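Local coordinates for DUF1818 domain-containing protein (Prochlorococcus marinus, PDB 2IT9) that is of unknown function but may bind DNA, as is thought of its family, at residues Y84-R89 / V110-V115; L88-S93 / A102-P107. One frame throughout, in Å; residues are numbered along the deposited sequence.

Interaction 1 of 2, residues Y84-R89 / V110-V115; sequences YGWNLR and VTNNVV
Thr111 meets Trp86 twice, once through its hydroxyl and once through its carbon skeleton. The hydroxyl donates to the tryptophan's own carbonyl, with Thr111 OG1 2.7 Å from Trp86 O, from a position tilted out of the carbonyl plane. The same oxygen accepts from water 1, 3.0 Å from Thr111 OG1, and that water in turn accepts from Trp86 N at 3.0 Å. One threonine hydroxyl and one water thus satisfy both the N-H and the C=O of Trp86. Thr111 CB stands 3.5 Å from the centroid of the indole six-membered ring of Trp86, nearly along its normal, a CH-pi contact over the face. A chi1 of 56° sets Trp86 CG between its backbone N and carbonyl carbon, folding the ring back over the threonine. The contact joins strand 85-92 of the second antiparallel sheet to the C-terminal helix 110-120, the segment 110-115 crossing 85-89 at 71°; helix 36-56 adds Cys50 and Lys54 beside the indole. At the indole nitrogen, Trp86 NE1 donates to Asn112 OD1 at 3.3 Å, a long bond bent to 144° that arrives from above the amide's carbonyl plane. Asn112 OD1 also receives a weak bond from Lys54. Val115 CG2 closes the ring's edge, 3.6 Å from Trp86 CH2 and near its plane. An alanine replacing Trp86 would probably leave Asn112 OD1 without its indole donor, and Thr111 CB and Val115 CG2 without the ring they pack against. Farther along the strand, Thr111 CG2 packs against Leu88 CB.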
# COMPACT_ATOMS: atom_id res chain seq x y z
N TYR A 84 -23.37 -10.01 -3.39
CA TYR A 84 -22.39 -11.01 -3.83
C TYR A 84 -21.02 -10.82 -3.21
O TYR A 84 -20.22 -11.72 -3.24
CB TYR A 84 -22.33 -11.01 -5.36
CG TYR A 84 -23.70 -11.08 -6.01
CD1 TYR A 84 -24.41 -12.26 -6.03
CD2 TYR A 84 -24.29 -9.95 -6.59
CE1 TYR A 84 -25.66 -12.34 -6.60
CE2 TYR A 84 -25.55 -10.01 -7.18
CZ TYR A 84 -26.23 -11.22 -7.18
OH TYR A 84 -27.49 -11.34 -7.76
N GLY A 85 -20.75 -9.66 -2.63
CA GLY A 85 -19.46 -9.43 -2.02
C GLY A 85 -19.23 -7.98 -1.67
O GLY A 85 -20.09 -7.10 -1.88
N TRP A 86 -18.05 -7.73 -1.12
CA TRP A 86 -17.68 -6.40 -0.72
C TRP A 86 -16.21 -6.09 -0.77
O TRP A 86 -15.40 -6.96 -0.56
CB TRP A 86 -18.18 -6.12 0.70
CG TRP A 86 -17.68 -7.15 1.71
CD1 TRP A 86 -18.14 -8.43 1.88
CD2 TRP A 86 -16.65 -6.97 2.70
NE1 TRP A 86 -17.43 -9.07 2.86
CE2 TRP A 86 -16.54 -8.19 3.41
CE3 TRP A 86 -15.80 -5.92 3.04
CZ2 TRP A 86 -15.63 -8.38 4.44
CZ3 TRP A 86 -14.89 -6.11 4.06
CH2 TRP A 86 -14.82 -7.33 4.76
N ASN A 87 -15.87 -4.80 -0.99
CA ASN A 87 -14.48 -4.36 -0.98
C ASN A 87 -14.30 -3.45 0.23
O ASN A 87 -15.28 -3.03 0.90
CB ASN A 87 -14.05 -3.67 -2.29
CG ASN A 87 -14.87 -2.45 -2.60
OD1 ASN A 87 -15.20 -1.67 -1.73
ND2 ASN A 87 -15.20 -2.28 -3.87
N LEU A 88 -13.04 -3.15 0.54
CA LEU A 88 -12.72 -2.39 1.73
C LEU A 88 -11.57 -1.43 1.50
O LEU A 88 -10.48 -1.86 1.07
CB LEU A 88 -12.35 -3.33 2.88
CG LEU A 88 -12.06 -2.67 4.25
CD1 LEU A 88 -13.32 -2.09 4.82
CD2 LEU A 88 -11.47 -3.69 5.18
N ARG A 89 -11.83 -0.15 1.78
CA ARG A 89 -10.84 0.91 1.70
C ARG A 89 -10.54 1.33 3.12
O ARG A 89 -11.46 1.55 3.91
CB ARG A 89 -11.35 2.07 0.89
CG ARG A 89 -10.32 3.14 0.71
CD ARG A 89 -10.83 4.29 -0.12
NE ARG A 89 -9.81 5.34 -0.21
CZ ARG A 89 -10.08 6.63 -0.39
NH1 ARG A 89 -11.34 7.07 -0.47
NH2 ARG A 89 -9.09 7.51 -0.45
N VAL A 110 -11.46 -11.28 -1.82
CA VAL A 110 -10.26 -11.21 -1.01
C VAL A 110 -10.60 -10.83 0.45
O VAL A 110 -10.06 -11.39 1.44
CB VAL A 110 -9.25 -10.20 -1.63
CG1 VAL A 110 -8.14 -9.89 -0.64
CG2 VAL A 110 -8.72 -10.73 -2.98
N THR A 111 -11.49 -9.86 0.60
CA THR A 111 -11.92 -9.37 1.91
C THR A 111 -12.39 -10.50 2.85
O THR A 111 -12.05 -10.50 4.03
CB THR A 111 -13.05 -8.30 1.77
OG1 THR A 111 -14.03 -8.78 0.85
CG2 THR A 111 -12.46 -6.97 1.29
N ASN A 112 -13.15 -11.43 2.33
CA ASN A 112 -13.62 -12.57 3.14
C ASN A 112 -12.47 -13.39 3.70
O ASN A 112 -12.51 -13.85 4.85
CB ASN A 112 -14.60 -13.45 2.38
CG ASN A 112 -15.94 -12.77 2.21
OD1 ASN A 112 -16.48 -12.17 3.17
ND2 ASN A 112 -16.50 -12.85 1.01
N ASN A 113 -11.43 -13.55 2.91
CA ASN A 113 -10.28 -14.32 3.36
C ASN A 113 -9.49 -13.55 4.39
O ASN A 113 -9.03 -14.13 5.37
CB ASN A 113 -9.45 -14.78 2.15
CG ASN A 113 -10.26 -15.65 1.19
OD1 ASN A 113 -10.89 -16.63 1.58
ND2 ASN A 113 -10.23 -15.30 -0.08
N VAL A 114 -9.36 -12.24 4.21
CA VAL A 114 -8.67 -11.38 5.15
C VAL A 114 -9.40 -11.43 6.50
O VAL A 114 -8.76 -11.56 7.56
CB VAL A 114 -8.59 -9.97 4.66
CG1 VAL A 114 -8.13 -9.02 5.76
CG2 VAL A 114 -7.63 -9.91 3.45
N VAL A 115 -10.72 -11.33 6.45
CA VAL A 115 -11.51 -11.36 7.68
C VAL A 115 -11.31 -12.66 8.40
O VAL A 115 -11.07 -12.67 9.61
CB VAL A 115 -13.03 -11.08 7.40
CG1 VAL A 115 -13.88 -11.47 8.58
CG2 VAL A 115 -13.22 -9.60 7.05
O HOH W 1 -16.30 -10.15 -0.63

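Interaction 2 of 2, residues L88-S93 / A102-P107. With PGE (triethylene glycol), chain F.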
# COMPACT_ATOMS: atom_id res chain seq x y z
N LEU A 88 -13.04 -3.15 0.54
CA LEU A 88 -12.72 -2.39 1.73
C LEU A 88 -11.57 -1.43 1.50
O LEU A 88 -10.48 -1.86 1.07
CB LEU A 88 -12.35 -3.33 2.88
CG LEU A 88 -12.06 -2.67 4.25
CD1 LEU A 88 -13.32 -2.09 4.82
CD2 LEU A 88 -11.47 -3.69 5.18
N ARG A 89 -11.83 -0.15 1.78
CA ARG A 89 -10.84 0.91 1.70
C ARG A 89 -10.54 1.33 3.12
O ARG A 89 -11.46 1.55 3.91
CB ARG A 89 -11.35 2.07 0.89
CG ARG A 89 -10.32 3.14 0.71
CD ARG A 89 -10.83 4.29 -0.12
NE ARG A 89 -9.81 5.34 -0.21
CZ ARG A 89 -10.08 6.63 -0.39
NH1 ARG A 89 -11.34 7.07 -0.47
NH2 ARG A 89 -9.09 7.51 -0.45
N LEU A 90 -9.26 1.40 3.46
CA LEU A 90 -8.83 1.77 4.80
C LEU A 90 -7.93 3.02 4.73
O LEU A 90 -7.03 3.08 3.89
CB LEU A 90 -8.02 0.68 5.45
CG LEU A 90 -8.81 -0.59 5.73
CD1 LEU A 90 -7.84 -1.64 6.18
CD2 LEU A 90 -9.84 -0.34 6.81
N ILE A 91 -8.23 3.98 5.58
CA ILE A 91 -7.42 5.19 5.72
C ILE A 91 -6.88 5.22 7.14
O ILE A 91 -7.66 5.34 8.11
CB ILE A 91 -8.23 6.45 5.46
CG1 ILE A 91 -9.06 6.33 4.19
CG2 ILE A 91 -7.33 7.70 5.49
CD1 ILE A 91 -8.32 6.09 2.99
N LEU A 92 -5.55 5.20 7.24
CA LEU A 92 -4.85 5.22 8.51
C LEU A 92 -4.25 6.60 8.71
O LEU A 92 -3.38 7.03 7.96
CB LEU A 92 -3.75 4.16 8.47
CG LEU A 92 -2.94 4.01 9.75
CD1 LEU A 92 -3.81 3.74 10.99
CD2 LEU A 92 -1.92 2.90 9.55
N SER A 93 -4.68 7.29 9.75
CA SER A 93 -4.23 8.66 9.91
C SER A 93 -2.93 8.73 10.61
O SER A 93 -2.54 7.83 11.35
CB SER A 93 -5.27 9.50 10.62
OG SER A 93 -6.31 9.74 9.71
N ALA A 102 -1.38 6.35 5.82
CA ALA A 102 -1.49 5.48 4.66
C ALA A 102 -2.95 5.25 4.27
O ALA A 102 -3.88 5.54 5.05
CB ALA A 102 -0.83 4.14 4.95
N GLU A 103 -3.14 4.72 3.07
CA GLU A 103 -4.44 4.32 2.60
C GLU A 103 -4.20 3.03 1.83
O GLU A 103 -3.27 2.92 1.04
CB GLU A 103 -5.04 5.39 1.68
CG GLU A 103 -5.05 6.78 2.24
CD GLU A 103 -5.65 7.79 1.25
OE1 GLU A 103 -6.04 7.35 0.15
OE2 GLU A 103 -5.71 9.00 1.58
N VAL A 104 -5.03 2.02 2.08
CA VAL A 104 -4.89 0.74 1.43
C VAL A 104 -6.27 0.20 1.07
O VAL A 104 -7.30 0.69 1.58
CB VAL A 104 -4.09 -0.26 2.28
CG1 VAL A 104 -2.69 0.27 2.58
CG2 VAL A 104 -4.80 -0.55 3.59
N TYR A 105 -6.27 -0.86 0.27
CA TYR A 105 -7.54 -1.40 -0.29
C TYR A 105 -7.47 -2.88 -0.60
O TYR A 105 -6.45 -3.36 -1.12
CB TYR A 105 -7.89 -0.61 -1.54
CG TYR A 105 -9.00 -1.17 -2.39
CD1 TYR A 105 -10.33 -0.77 -2.18
CD2 TYR A 105 -8.73 -2.04 -3.43
CE1 TYR A 105 -11.37 -1.23 -3.01
CE2 TYR A 105 -9.77 -2.52 -4.26
CZ TYR A 105 -11.08 -2.11 -4.02
OH TYR A 105 -12.12 -2.56 -4.81
N TRP A 106 -8.54 -3.60 -0.23
CA TRP A 106 -8.72 -5.01 -0.61
C TRP A 106 -10.00 -5.12 -1.42
O TRP A 106 -11.02 -4.51 -1.05
CB TRP A 106 -8.85 -5.97 0.58
CG TRP A 106 -7.56 -6.25 1.31
CD1 TRP A 106 -6.48 -6.91 0.82
CD2 TRP A 106 -7.28 -5.99 2.70
NE1 TRP A 106 -5.53 -7.06 1.80
CE2 TRP A 106 -5.98 -6.48 2.96
CE3 TRP A 106 -8.00 -5.37 3.73
CZ2 TRP A 106 -5.39 -6.38 4.23
CZ3 TRP A 106 -7.41 -5.26 4.98
CH2 TRP A 106 -6.14 -5.78 5.23
N PRO A 107 -9.96 -5.85 -2.54
CA PRO A 107 -11.12 -5.98 -3.39
C PRO A 107 -12.09 -7.07 -2.90
O PRO A 107 -11.79 -7.81 -1.94
CB PRO A 107 -10.51 -6.34 -4.74
CG PRO A 107 -9.36 -7.21 -4.35
CD PRO A 107 -8.80 -6.55 -3.11
C1 PGE F . -11.70 5.89 -4.15
O1 PGE F . -11.08 6.37 -5.34
C2 PGE F . -11.57 4.38 -4.06
O2 PGE F . -10.19 4.00 -4.01
C3 PGE F . -10.02 2.61 -3.74
C4 PGE F . -8.53 2.39 -3.58
O4 PGE F . -6.93 5.12 -1.08
C6 PGE F . -6.12 4.30 -1.91
C5 PGE F . -6.81 2.96 -1.98
O3 PGE F . -8.15 3.15 -2.43
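Arg89 and Glu103 run side by side on the face of the sheet that also carries Ile91 and Tyr105. Followed outward from Arg89 CB, which lies 4.3 Å from Tyr105 CD1, the arginine chain is extended to NE. Its CG and CD pass a bound triethylene glycol, probably from the crystallisation liquor, near ether oxygen O3. Arg89 NE then donates to glycol O4 at 3.0 Å, and NH1 lies near glycol C1, which sits over one guanidinium face. Arg89 NH2 makes the salt bridge, 3.1 Å from Glu103 OE1. That oxygen lies close to the guanidinium plane but is itself met 54° out of the carboxylate plane. Strands 85-92 and 102-106 form an antiparallel beta hairpin, in which three hydrogen-bonded pairs, Leu88-Trp106, Leu90-Val104 and Leu92-Ala102, each exchange two backbone bonds. On the buried face, Leu90 CD1 reaches Trp106 CZ3 at 3.8 Å, while Trp106 NE1 donates to the Gly26 carbonyl. Glu103 OE1 accepts from glycol O4 at 2.7 Å and also pairs with Arg11 of the second subunit, whose strand continues the sheet beyond Ala102-Val104. Ile91 CD1 lies 3.4 Å from Glu103 CG, covering the glutamate stem.

In the fold
Interactions 1 and 2 share Leu88 and Arg89 on strand 85-92 and use it differently. In interaction 2 the strand pairs edge to edge with 102-106, so regular backbone bonds carry the register; in interaction 1 a helix crosses the strand, and a side chain and a water serve the backbone groups of Trp86. Both contacts are largely buried, but interaction 2 also has a more exposed face, where charged groups meet the bound glycol and the second subunit. Interaction 1 is dominated by the indole and carries no salt bridge. Strand 102-106 leads into helix 110-120, and Trp106 packs on Thr111 and Val114, joining the two contacts on the sheet's buried face.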